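Local coordinates for protein (R)-S-adenosyl-L-methionine hydrolase (Thermus thermophilus, PDB 2CW5) that hydrolyses S-adenosyl-L-methionine to adenosine and L-methionine, working as a homotrimer that lacks chlorinase and fluorinase activity, at residues D44-A49 against E177-D182; Y50-A55 against N93-L98. All blocks are in the same frame, centred on the assembly; numbering follows the deposited sequence.

Contact 1 of 2, residues D44-A49 against E177-D182; sequences DLRRAA and EVLTFD
The interface between the N-terminal and C-terminal domains of this SAM hydrolase is bridged by R46 and R47, at the first turn of helix 45-55, which meet strand 175-181 at its classic beta bulge, where L179 and T180 lie opposite the single residue I188. The local axes cross at 82°, with R47 and T180 closest in backbone. R46 reaches along the strand, its chain bent at chi3 (73°); L179 O and V178 O line the NE/NH2 edge of its guanidinium and E177 OE2 takes the other side of NH2, all three tilted slightly from its plane. NE donates to L179 O at 2.7 Å, in the carbonyl plane, NH2 to V178 O at 3.0 Å and to E177 OE2. That last pair, 2.5 Å from R46 NH2 to E177 OE2, is a salt bridge, with guanidinium and carboxylate planes 22° apart. The L179 methyl CD1 lies over one guanidinium face. R47 crosses T180 at about a right angle: its CA lies 3.3 Å from T180 OG1, and its CD packs on F181 O. The R47 guanidinium continues to a salt bridge with E13 of the second subunit. D44 is the helix N-cap, its OD1 taking R47 N at 3.1 Å from above the carboxylate plane. A water links the cap to the bulge, donating to D44 OD1 and accepting from T180 OG1, at 2.7 Å from each oxygen.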
loop_
_atom_site.group_PDB
_atom_site.type_symbol
_atom_site.label_atom_id
_atom_site.label_comp_id
_atom_site.label_asym_id
_atom_site.label_seq_id
_atom_site.Cartn_x
_atom_site.Cartn_y
_atom_site.Cartn_z
ATOM N N ASP C 44 3.988 11.186 -12.662
ATOM C CA ASP C 44 2.758 11.578 -13.360
ATOM C C ASP C 44 2.070 12.731 -12.625
ATOM O O ASP C 44 1.219 12.510 -11.760
ATOM C CB ASP C 44 1.797 10.389 -13.451
ATOM C CG ASP C 44 0.680 10.607 -14.464
ATOM O OD1 ASP C 44 0.306 11.771 -14.728
ATOM O OD2 ASP C 44 0.159 9.604 -14.989
ATOM N N LEU C 45 2.429 13.959 -12.989
ATOM C CA LEU C 45 1.868 15.147 -12.353
ATOM C C LEU C 45 0.386 15.397 -12.613
ATOM O O LEU C 45 -0.325 15.876 -11.733
ATOM C CB LEU C 45 2.661 16.390 -12.769
ATOM C CG LEU C 45 4.138 16.401 -12.369
ATOM C CD1 LEU C 45 4.790 17.681 -12.873
ATOM C CD2 LEU C 45 4.262 16.296 -10.854
ATOM N N ARG C 46 -0.083 15.091 -13.816
ATOM C CA ARG C 46 -1.486 15.323 -14.141
ATOM C C ARG C 46 -2.392 14.408 -13.326
ATOM O O ARG C 46 -3.443 14.824 -12.863
ATOM C CB ARG C 46 -1.716 15.118 -15.640
ATOM C CG ARG C 46 -0.946 16.119 -16.501
ATOM C CD ARG C 46 -0.915 15.682 -17.954
ATOM N NE ARG C 46 -2.195 15.852 -18.637
ATOM C CZ ARG C 46 -2.523 16.921 -19.356
ATOM N NH1 ARG C 46 -1.666 17.926 -19.485
ATOM N NH2 ARG C 46 -3.699 16.976 -19.968
ATOM N N ARG C 47 -1.967 13.162 -13.150
ATOM C CA ARG C 47 -2.726 12.190 -12.378
ATOM C C ARG C 47 -2.777 12.661 -10.932
ATOM O O ARG C 47 -3.835 12.646 -10.289
ATOM C CB ARG C 47 -2.039 10.819 -12.463
ATOM C CG ARG C 47 -2.617 9.743 -11.556
ATOM C CD ARG C 47 -4.023 9.337 -11.948
ATOM N NE ARG C 47 -4.519 8.273 -11.077
ATOM C CZ ARG C 47 -4.207 6.986 -11.211
ATOM N NH1 ARG C 47 -3.406 6.590 -12.194
ATOM N NH2 ARG C 47 -4.679 6.096 -10.347
ATOM N N ALA C 48 -1.628 13.101 -10.432
ATOM C CA ALA C 48 -1.532 13.575 -9.056
ATOM C C ALA C 48 -2.311 14.866 -8.847
ATOM O O ALA C 48 -2.959 15.044 -7.811
ATOM C CB ALA C 48 -0.062 13.772 -8.670
ATOM N N ALA C 49 -2.251 15.771 -9.825
ATOM C CA ALA C 49 -2.980 17.037 -9.720
ATOM C C ALA C 49 -4.471 16.754 -9.604
ATOM O O ALA C 49 -5.177 17.392 -8.821
ATOM C CB ALA C 49 -2.725 17.911 -10.952
ATOM N N GLU C 177 -9.642 18.498 -23.391
ATOM C CA GLU C 177 -8.598 17.515 -23.658
ATOM C C GLU C 177 -8.618 16.429 -22.595
ATOM O O GLU C 177 -9.254 16.584 -21.556
ATOM C CB GLU C 177 -7.218 18.184 -23.656
ATOM C CG GLU C 177 -6.742 18.579 -22.258
ATOM C CD GLU C 177 -5.324 19.120 -22.242
ATOM O OE1 GLU C 177 -5.130 20.319 -22.519
ATOM O OE2 GLU C 177 -4.397 18.335 -21.957
ATOM N N VAL C 178 -7.936 15.320 -22.863
ATOM C CA VAL C 178 -7.860 14.259 -21.877
ATOM C C VAL C 178 -6.867 14.741 -20.824
ATOM O O VAL C 178 -5.706 15.031 -21.138
ATOM C CB VAL C 178 -7.349 12.932 -22.489
ATOM C CG1 VAL C 178 -7.163 11.901 -21.389
ATOM C CG2 VAL C 178 -8.350 12.413 -23.524
ATOM N N LEU C 179 -7.329 14.847 -19.581
ATOM C CA LEU C 179 -6.486 15.308 -18.482
ATOM C C LEU C 179 -5.563 14.208 -17.980
ATOM O O LEU C 179 -4.345 14.393 -17.876
ATOM C CB LEU C 179 -7.357 15.802 -17.318
ATOM C CG LEU C 179 -6.629 16.194 -16.020
ATOM C CD1 LEU C 179 -5.709 17.378 -16.274
ATOM C CD2 LEU C 179 -7.653 16.551 -14.947
ATOM N N THR C 180 -6.152 13.060 -17.670
ATOM C CA THR C 180 -5.408 11.922 -17.150
ATOM C C THR C 180 -6.342 10.709 -17.182
ATOM O O THR C 180 -7.422 10.784 -17.761
ATOM C CB THR C 180 -4.948 12.210 -15.693
ATOM O OG1 THR C 180 -4.154 11.122 -15.204
ATOM C CG2 THR C 180 -6.158 12.408 -14.778
ATOM N N PHE C 181 -5.921 9.598 -16.579
ATOM C CA PHE C 181 -6.734 8.377 -16.531
ATOM C C PHE C 181 -6.801 7.885 -15.089
ATOM O O PHE C 181 -5.917 8.191 -14.292
ATOM C CB PHE C 181 -6.091 7.273 -17.381
ATOM C CG PHE C 181 -5.954 7.621 -18.829
ATOM C CD1 PHE C 181 -7.032 7.483 -19.697
ATOM C CD2 PHE C 181 -4.751 8.118 -19.324
ATOM C CE1 PHE C 181 -6.915 7.835 -21.037
ATOM C CE2 PHE C 181 -4.625 8.472 -20.661
ATOM C CZ PHE C 181 -5.708 8.331 -21.522
ATOM N N ASP C 182 -7.844 7.137 -14.732
ATOM C CA ASP C 182 -7.889 6.614 -13.373
ATOM C C ASP C 182 -7.298 5.206 -13.386
ATOM O O ASP C 182 -6.834 4.733 -14.427
ATOM C CB ASP C 182 -9.312 6.613 -12.790
ATOM C CG ASP C 182 -10.268 5.721 -13.542
ATOM O OD1 ASP C 182 -9.820 4.781 -14.233
ATOM O OD2 ASP C 182 -11.489 5.957 -13.416
HETATM O O HOH W 1 -1.748 11.495 -16.405
#

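Contact 2 of 2, residues Y50-A55 against N93-L98; sequences YALFEA and NGLFTL
F53 and L98 cross obliquely where helix 45-55 lies against the loop that follows strand 87-89, and their CB atoms come within 3.7 Å of each other. The F53 ring is swung out with CG anti to the backbone N (chi1 177°), which brings CD1 alongside L98. L98 O sits at the edge of that ring, in its plane, 3.7 Å from F53 CD1, so the aromatic rim rather than a face meets the carbonyl. L98 also reaches back along the helix: its CD1 methyl rests on the backbone of Y50, 4.0 Å from Y50 CA, while the Y50 side chain leaves its own backbone pointing away from the loop. L98 therefore spans Y50 and F53, one helical turn apart, and its own side chain goes on to touch L179 of strand 175-181.

On the neighbouring side of the helix a single methyl, L52 CD1, does the work. It lies 3.7 Å from F96 CD1, meeting the ring obliquely, and 4.0 Å from L95 CG; L95 O is also close to this methyl. F96 leaves its backbone heading away from the helix, but its ring comes back to meet the leucine. L52, L95 and F96 all pack on A67 of strand 64-68, and the F96 ring meets that of Y88.

The loop is shaped from within. N93 OD1 accepts from L95 N at 3.1 Å, and G94 O takes both T97 N and T97 OG1, the hydroxyl at 2.6 Å. The result is an Asx turn leading into a type I beta turn from G94 to T97, clasped by apolar side chains to a helix that packs on the mixed sheet of the N-terminal alpha/beta domain.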
loop_
_atom_site.group_PDB
_atom_site.type_symbol
_atom_site.label_atom_id
_atom_site.label_comp_id
_atom_site.label_asym_id
_atom_site.label_seq_id
_atom_site.Cartn_x
_atom_site.Cartn_y
_atom_site.Cartn_z
ATOM N N TYR C 50 -4.950 15.800 -10.393
ATOM C CA TYR C 50 -6.371 15.463 -10.366
ATOM C C TYR C 50 -6.773 14.839 -9.032
ATOM O O TYR C 50 -7.825 15.174 -8.480
ATOM C CB TYR C 50 -6.739 14.517 -11.517
ATOM C CG TYR C 50 -8.218 14.169 -11.532
ATOM C CD1 TYR C 50 -9.183 15.167 -11.687
ATOM C CD2 TYR C 50 -8.652 12.856 -11.339
ATOM C CE1 TYR C 50 -10.540 14.869 -11.644
ATOM C CE2 TYR C 50 -10.019 12.546 -11.294
ATOM C CZ TYR C 50 -10.953 13.561 -11.445
ATOM O OH TYR C 50 -12.300 13.280 -11.393
ATOM N N ALA C 51 -5.942 13.937 -8.509
ATOM C CA ALA C 51 -6.238 13.288 -7.233
ATOM C C ALA C 51 -6.441 14.322 -6.121
ATOM O O ALA C 51 -7.330 14.176 -5.285
ATOM C CB ALA C 51 -5.114 12.322 -6.855
ATOM N N LEU C 52 -5.608 15.360 -6.106
ATOM C CA LEU C 52 -5.730 16.413 -5.103
ATOM C C LEU C 52 -7.041 17.169 -5.309
ATOM O O LEU C 52 -7.763 17.452 -4.360
ATOM C CB LEU C 52 -4.543 17.377 -5.199
ATOM C CG LEU C 52 -3.186 16.775 -4.809
ATOM C CD1 LEU C 52 -2.067 17.771 -5.122
ATOM C CD2 LEU C 52 -3.186 16.424 -3.325
ATOM N N PHE C 53 -7.336 17.489 -6.567
ATOM C CA PHE C 53 -8.558 18.196 -6.947
ATOM C C PHE C 53 -9.785 17.430 -6.448
ATOM O O PHE C 53 -10.735 18.006 -5.917
ATOM C CB PHE C 53 -8.596 18.300 -8.473
ATOM C CG PHE C 53 -9.827 18.952 -9.019
ATOM C CD1 PHE C 53 -9.967 20.338 -9.003
ATOM C CD2 PHE C 53 -10.834 18.181 -9.598
ATOM C CE1 PHE C 53 -11.091 20.946 -9.560
ATOM C CE2 PHE C 53 -11.965 18.781 -10.160
ATOM C CZ PHE C 53 -12.091 20.168 -10.141
ATOM N N GLU C 54 -9.736 16.117 -6.626
ATOM C CA GLU C 54 -10.809 15.216 -6.245
ATOM C C GLU C 54 -11.131 15.195 -4.745
ATOM O O GLU C 54 -12.297 15.182 -4.354
ATOM C CB GLU C 54 -10.442 13.811 -6.734
ATOM C CG GLU C 54 -11.457 12.727 -6.486
ATOM C CD GLU C 54 -11.321 11.591 -7.494
ATOM O OE1 GLU C 54 -10.192 11.094 -7.692
ATOM O OE2 GLU C 54 -12.344 11.200 -8.091
ATOM N N ALA C 55 -10.100 15.226 -3.909
ATOM C CA ALA C 55 -10.300 15.151 -2.465
ATOM C C ALA C 55 -10.321 16.449 -1.668
ATOM O O ALA C 55 -10.951 16.515 -0.608
ATOM C CB ALA C 55 -9.252 14.214 -1.868
ATOM N N ASN C 93 6.163 22.515 -9.031
ATOM C CA ASN C 93 6.176 22.015 -10.394
ATOM C C ASN C 93 4.783 21.922 -11.009
ATOM O O ASN C 93 4.587 21.232 -12.011
ATOM C CB ASN C 93 6.861 20.642 -10.444
ATOM C CG ASN C 93 6.178 19.608 -9.561
ATOM O OD1 ASN C 93 5.081 19.836 -9.039
ATOM N ND2 ASN C 93 6.827 18.452 -9.398
ATOM N N GLY C 94 3.817 22.605 -10.404
ATOM C CA GLY C 94 2.468 22.595 -10.943
ATOM C C GLY C 94 1.564 21.502 -10.403
ATOM O O GLY C 94 0.396 21.417 -10.782
ATOM N N LEU C 95 2.110 20.664 -9.531
ATOM C CA LEU C 95 1.360 19.578 -8.913
ATOM C C LEU C 95 0.031 20.067 -8.312
ATOM O O LEU C 95 -0.999 19.393 -8.417
ATOM C CB LEU C 95 2.216 18.944 -7.811
ATOM C CG LEU C 95 1.579 17.950 -6.832
ATOM C CD1 LEU C 95 0.978 16.788 -7.597
ATOM C CD2 LEU C 95 2.636 17.449 -5.858
ATOM N N PHE C 96 0.065 21.241 -7.689
ATOM C CA PHE C 96 -1.113 21.815 -7.034
ATOM C C PHE C 96 -2.023 22.687 -7.919
ATOM O O PHE C 96 -2.933 23.332 -7.407
ATOM C CB PHE C 96 -0.665 22.651 -5.827
ATOM C CG PHE C 96 0.005 21.853 -4.733
ATOM C CD1 PHE C 96 -0.723 20.959 -3.957
ATOM C CD2 PHE C 96 1.362 22.020 -4.464
ATOM C CE1 PHE C 96 -0.113 20.237 -2.922
ATOM C CE2 PHE C 96 1.987 21.306 -3.433
ATOM C CZ PHE C 96 1.243 20.412 -2.659
ATOM N N THR C 97 -1.784 22.703 -9.231
ATOM C CA THR C 97 -2.560 23.537 -10.159
ATOM C C THR C 97 -4.083 23.493 -10.009
ATOM O O THR C 97 -4.738 24.534 -9.874
ATOM C CB THR C 97 -2.218 23.197 -11.626
ATOM O OG1 THR C 97 -0.823 23.430 -11.859
ATOM C CG2 THR C 97 -3.023 24.069 -12.576
ATOM N N LEU C 98 -4.648 22.294 -10.047
ATOM C CA LEU C 98 -6.094 22.140 -9.930
ATOM C C LEU C 98 -6.595 22.480 -8.529
ATOM O O LEU C 98 -7.630 23.135 -8.372
ATOM C CB LEU C 98 -6.490 20.718 -10.341
ATOM C CG LEU C 98 -6.191 20.435 -11.822
ATOM C CD1 LEU C 98 -6.561 19.003 -12.165
ATOM C CD2 LEU C 98 -6.972 21.412 -12.709
#

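Contacts 1 and 2 share helix 45-55, the first using its N-terminal turn and the second its later turns, with centres 9 Å apart; the 93-98 loop falls within the chain that separates the two halves of contact 1. They touch directly: A48 CB lies 3.4 Å from L95 CD1, and L179 CD2 lies 3.9 Å from Y50 CD1. The helix thus joins the 93-98 loop to the C-terminal domain strand. Both approach the substrate site inferred by similarity: D182 of contact 1 hydrogen-bonds N186, a residue that probably binds adenosine, whereas the Y50 side chain of contact 2 is about 4 Å from that of E232, which probably binds S-adenosyl-L-methionine.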